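Local coordinates for protein polysaccharide deacetylase (Bacillus cereus, PDB 4HD5) that probably hydrolyses non-peptide carbon-nitrogen bonds, as expected of a zinc-binding polysaccharide deacetylase with a TIM-barrel-type fold, at residues V239-E242 with G243-S246; G304-D308 with K309-E313. One frame throughout, in Å; residues are numbered along the deposited sequence.

How the contacts relate
Following the chain from its N terminus, contact 1 comes first, in the loop that leaves strand 230-234 and enters helix 247-255. It closes that loop on itself just before the helix starts. Contact 2 comes later, where the chain leaves strand 298-300 and turns into helix 308-314, and it joins the last loop residues to the first turns of that helix. The two are strictly in series, neither nested nor crossed. Their centres lie about 28 Å apart and their nearest atoms about 19 Å apart. Both are strand-to-helix connections of the barrel domain that carries the zinc ion, and each ends in an N-capped helix.

Contact 1: V239-E242 with G243-S246; sequences VDVE and GALS
Val241 and Ala244 close a type II beta turn through a hydrogen bond from Ala244 N to Val241 O (3.1 Å). Glu242 and Gly243 are its central residues. Glu242, in the second position, carries a side chain extended beyond CG; Gly243 takes the third at phi 91°, where a CB would press on the carbonyl O of Glu242. Beside that bond, Val241 CG2 meets Ala244 CB at 4.1 Å.

The open end of the loop is drawn together by a second, nearly straight bond, from Asp240 N to Leu245 O (3.1 Å, N-H...O angle 176°). Here Asp240 lies against Ser246. Its CB points away from 243-246, but CG beside the backbone N (chi1 -75°) brings the carboxylate back. OD1 lies alongside Ser246, 3.4 Å from its CA and CB, and is itself hydrogen-bonded to a residue flanking the loop segments; OD2 is bonded to Thr247 OG1 in the first turn of helix 247-255.

Ser246 is the N-cap of that helix. Its OG caps a backbone N just beyond and is bonded to Ser248 OG, while Glu249 OE1 accepts from Ser246 N, as in the return bond of a capping box. On the barrel side, Lys209 NZ bonds Ala244 O, and the backbone of Leu245 is bonded to that of Gly207, next to the zinc ligand Asp206. The loop is therefore closed by backbone bonds, with an aspartate carboxylate at a helix N terminus, where the dipole would favour its negative charge.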
loop_
_atom_site.group_PDB
_atom_site.type_symbol
_atom_site.label_atom_id
_atom_site.label_comp_id
_atom_site.label_asym_id
_atom_site.label_seq_id
_atom_site.Cartn_x
_atom_site.Cartn_y
_atom_site.Cartn_z
ATOM N N VAL A 239 -11.467 -11.781 21.450
ATOM C CA VAL A 239 -12.769 -11.627 20.803
ATOM C C VAL A 239 -13.854 -11.983 21.834
ATOM O O VAL A 239 -13.747 -12.988 22.520
ATOM C CB VAL A 239 -12.890 -12.508 19.537
ATOM C CG1 VAL A 239 -14.317 -12.483 18.993
ATOM C CG2 VAL A 239 -11.919 -12.016 18.471
ATOM N N ASP A 240 -14.868 -11.135 21.967
ATOM C CA ASP A 240 -16.015 -11.410 22.852
ATOM C C ASP A 240 -15.725 -11.290 24.357
ATOM O O ASP A 240 -16.509 -11.790 25.168
ATOM C CB ASP A 240 -16.634 -12.799 22.563
ATOM C CG ASP A 240 -17.461 -12.822 21.303
ATOM O OD1 ASP A 240 -18.185 -11.853 21.042
ATOM O OD2 ASP A 240 -17.405 -13.826 20.572
ATOM N N VAL A 241 -14.624 -10.641 24.735
ATOM C CA VAL A 241 -14.382 -10.311 26.140
ATOM C C VAL A 241 -14.586 -8.807 26.351
ATOM O O VAL A 241 -14.481 -8.016 25.413
ATOM C CB VAL A 241 -12.969 -10.748 26.628
ATOM C CG1 VAL A 241 -12.624 -12.142 26.127
ATOM C CG2 VAL A 241 -11.907 -9.759 26.205
ATOM N N GLU A 242 -14.850 -8.420 27.596
ATOM C CA GLU A 242 -15.172 -7.029 27.929
ATOM C C GLU A 242 -14.093 -6.054 27.472
ATOM O O GLU A 242 -12.908 -6.258 27.739
ATOM C CB GLU A 242 -15.385 -6.893 29.441
ATOM C CG GLU A 242 -16.036 -5.587 29.871
ATOM C CD GLU A 242 -16.073 -5.421 31.380
ATOM O OE1 GLU A 242 -16.284 -6.426 32.092
ATOM O OE2 GLU A 242 -15.891 -4.279 31.848
ATOM N N GLY A 243 -14.500 -5.004 26.763
ATOM C CA GLY A 243 -13.575 -3.967 26.315
ATOM C C GLY A 243 -12.964 -4.209 24.950
ATOM O O GLY A 243 -12.330 -3.317 24.378
ATOM N N ALA A 244 -13.157 -5.416 24.423
ATOM C CA ALA A 244 -12.695 -5.753 23.082
ATOM C C ALA A 244 -13.889 -5.923 22.151
ATOM O O ALA A 244 -15.034 -6.054 22.595
ATOM C CB ALA A 244 -11.859 -7.021 23.115
ATOM N N LEU A 245 -13.614 -5.904 20.854
ATOM C CA LEU A 245 -14.656 -6.090 19.852
ATOM C C LEU A 245 -15.332 -7.451 20.034
ATOM O O LEU A 245 -14.671 -8.433 20.376
ATOM C CB LEU A 245 -14.065 -5.973 18.450
ATOM C CG LEU A 245 -13.477 -4.604 18.095
ATOM C CD1 LEU A 245 -12.476 -4.736 16.963
ATOM C CD2 LEU A 245 -14.573 -3.610 17.748
ATOM N N SER A 246 -16.646 -7.502 19.822
ATOM C CA SER A 246 -17.373 -8.766 19.851
ATOM C C SER A 246 -17.373 -9.369 18.454
ATOM O O SER A 246 -17.009 -8.715 17.483
ATOM C CB SER A 246 -18.814 -8.563 20.312
ATOM O OG SER A 246 -19.557 -7.889 19.317
#

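Contact 2: G304-D308 with K309-E313; sequences GHVDD and KVVTE
Val306 and Asp307 cap the N terminus of helix 308-314, combining an N-cap with a hydrophobic staple. Asp307 OD1 accepts from Val310 N at 2.9 Å, an almost straight bond (N-H...O angle 163°) to the third residue of the helix. The carboxylate reaches it because CG sits between the backbone N and the carbonyl carbon (chi1 63°), folding the group over the first turn. Val306 CG2 closes the staple, lying 3.5 Å from Val311 CG2, with Val310 CG1 farther off at 4.2 Å.

Behind them Val311 N gives to Asp307 O at 3.1 Å, the first i to i+4 bond of the helix. On the exposed side, Asp308 O is gripped twice from opposite faces of its plane, by Thr312 N at 3.0 Å and by the hydroxyl donor Thr312 OG1 at 2.9 Å. Asp307 N is buried here with no partner in the model. Further out, Tyr301 packs on both Val306 and Val310, and Tyr277 of helix 277-292 touches Val310 and Lys309. Glu313 OE1 pairs with Lys316, while Lys309 NZ, one turn back, bridges to Glu313 OE2 at 2.9 Å, using the anti lone pair of that oxygen.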
loop_
_atom_site.group_PDB
_atom_site.type_symbol
_atom_site.label_atom_id
_atom_site.label_comp_id
_atom_site.label_asym_id
_atom_site.label_seq_id
_atom_site.Cartn_x
_atom_site.Cartn_y
_atom_site.Cartn_z
ATOM N N GLY A 304 6.128 -4.801 18.911
ATOM C CA GLY A 304 7.125 -4.702 17.852
ATOM C C GLY A 304 8.313 -5.654 17.958
ATOM O O GLY A 304 9.290 -5.472 17.242
ATOM N N HIS A 305 8.242 -6.665 18.829
ATOM C CA HIS A 305 9.396 -7.543 19.072
ATOM C C HIS A 305 9.503 -8.617 17.988
ATOM O O HIS A 305 8.598 -9.430 17.806
ATOM C CB HIS A 305 9.320 -8.210 20.447
ATOM C CG HIS A 305 9.433 -7.259 21.602
ATOM N ND1 HIS A 305 9.198 -7.649 22.903
ATOM C CD2 HIS A 305 9.754 -5.943 21.656
ATOM C CE1 HIS A 305 9.373 -6.616 23.711
ATOM N NE2 HIS A 305 9.708 -5.567 22.979
ATOM N N VAL A 306 10.615 -8.608 17.272
ATOM C CA VAL A 306 10.851 -9.564 16.192
ATOM C C VAL A 306 12.346 -9.855 16.128
ATOM O O VAL A 306 13.163 -9.010 16.484
ATOM C CB VAL A 306 10.308 -9.025 14.829
ATOM C CG1 VAL A 306 10.943 -7.697 14.460
ATOM C CG2 VAL A 306 10.505 -10.027 13.699
ATOM N N ASP A 307 12.688 -11.065 15.704
ATOM C CA ASP A 307 14.071 -11.424 15.391
ATOM C C ASP A 307 14.038 -12.424 14.228
ATOM O O ASP A 307 12.957 -12.732 13.728
ATOM C CB ASP A 307 14.795 -11.980 16.630
ATOM C CG ASP A 307 14.191 -13.278 17.150
ATOM O OD1 ASP A 307 13.378 -13.917 16.456
ATOM O OD2 ASP A 307 14.556 -13.686 18.275
ATOM N N ASP A 308 15.198 -12.932 13.811
ATOM C CA ASP A 308 15.265 -13.816 12.642
ATOM C C ASP A 308 14.415 -15.067 12.825
ATOM O O ASP A 308 13.791 -15.535 11.880
ATOM C CB ASP A 308 16.705 -14.235 12.332
ATOM C CG ASP A 308 17.563 -13.094 11.801
ATOM O OD1 ASP A 308 17.039 -12.009 11.489
ATOM O OD2 ASP A 308 18.787 -13.303 11.690
ATOM N N LYS A 309 14.405 -15.606 14.039
ATOM C CA LYS A 309 13.618 -16.787 14.351
ATOM C C LYS A 309 12.124 -16.515 14.160
ATOM O O LYS A 309 11.412 -17.306 13.549
ATOM C CB LYS A 309 13.896 -17.223 15.792
ATOM C CG LYS A 309 13.028 -18.351 16.318
ATOM C CD LYS A 309 13.324 -19.657 15.604
ATOM C CE LYS A 309 12.306 -20.730 15.969
ATOM N NZ LYS A 309 12.611 -22.017 15.276
ATOM N N VAL A 310 11.659 -15.391 14.695
ATOM C CA VAL A 310 10.244 -15.060 14.629
ATOM C C VAL A 310 9.809 -14.889 13.176
ATOM O O VAL A 310 8.743 -15.368 12.776
ATOM C CB VAL A 310 9.917 -13.816 15.489
ATOM C CG1 VAL A 310 8.490 -13.344 15.243
ATOM C CG2 VAL A 310 10.126 -14.137 16.963
ATOM N N VAL A 311 10.644 -14.240 12.375
ATOM C CA VAL A 311 10.366 -14.084 10.953
ATOM C C VAL A 311 10.254 -15.436 10.249
ATOM O O VAL A 311 9.347 -15.636 9.438
ATOM C CB VAL A 311 11.435 -13.217 10.251
ATOM C CG1 VAL A 311 11.278 -13.287 8.736
ATOM C CG2 VAL A 311 11.335 -11.772 10.721
ATOM N N THR A 312 11.168 -16.351 10.555
ATOM C CA THR A 312 11.156 -17.689 9.962
ATOM C C THR A 312 9.842 -18.418 10.255
ATOM O O THR A 312 9.241 -19.009 9.358
ATOM C CB THR A 312 12.355 -18.521 10.459
ATOM O OG1 THR A 312 13.568 -17.856 10.094
ATOM C CG2 THR A 312 12.355 -19.931 9.852
ATOM N N GLU A 313 9.377 -18.342 11.496
ATOM C CA GLU A 313 8.113 -18.968 11.867
ATOM C C GLU A 313 6.906 -18.266 11.240
ATOM O O GLU A 313 5.948 -18.921 10.809
ATOM C CB GLU A 313 7.960 -18.980 13.391
ATOM C CG GLU A 313 9.032 -19.778 14.117
ATOM C CD GLU A 313 9.061 -21.238 13.708
ATOM O OE1 GLU A 313 8.028 -21.752 13.227
ATOM O OE2 GLU A 313 10.119 -21.883 13.877
#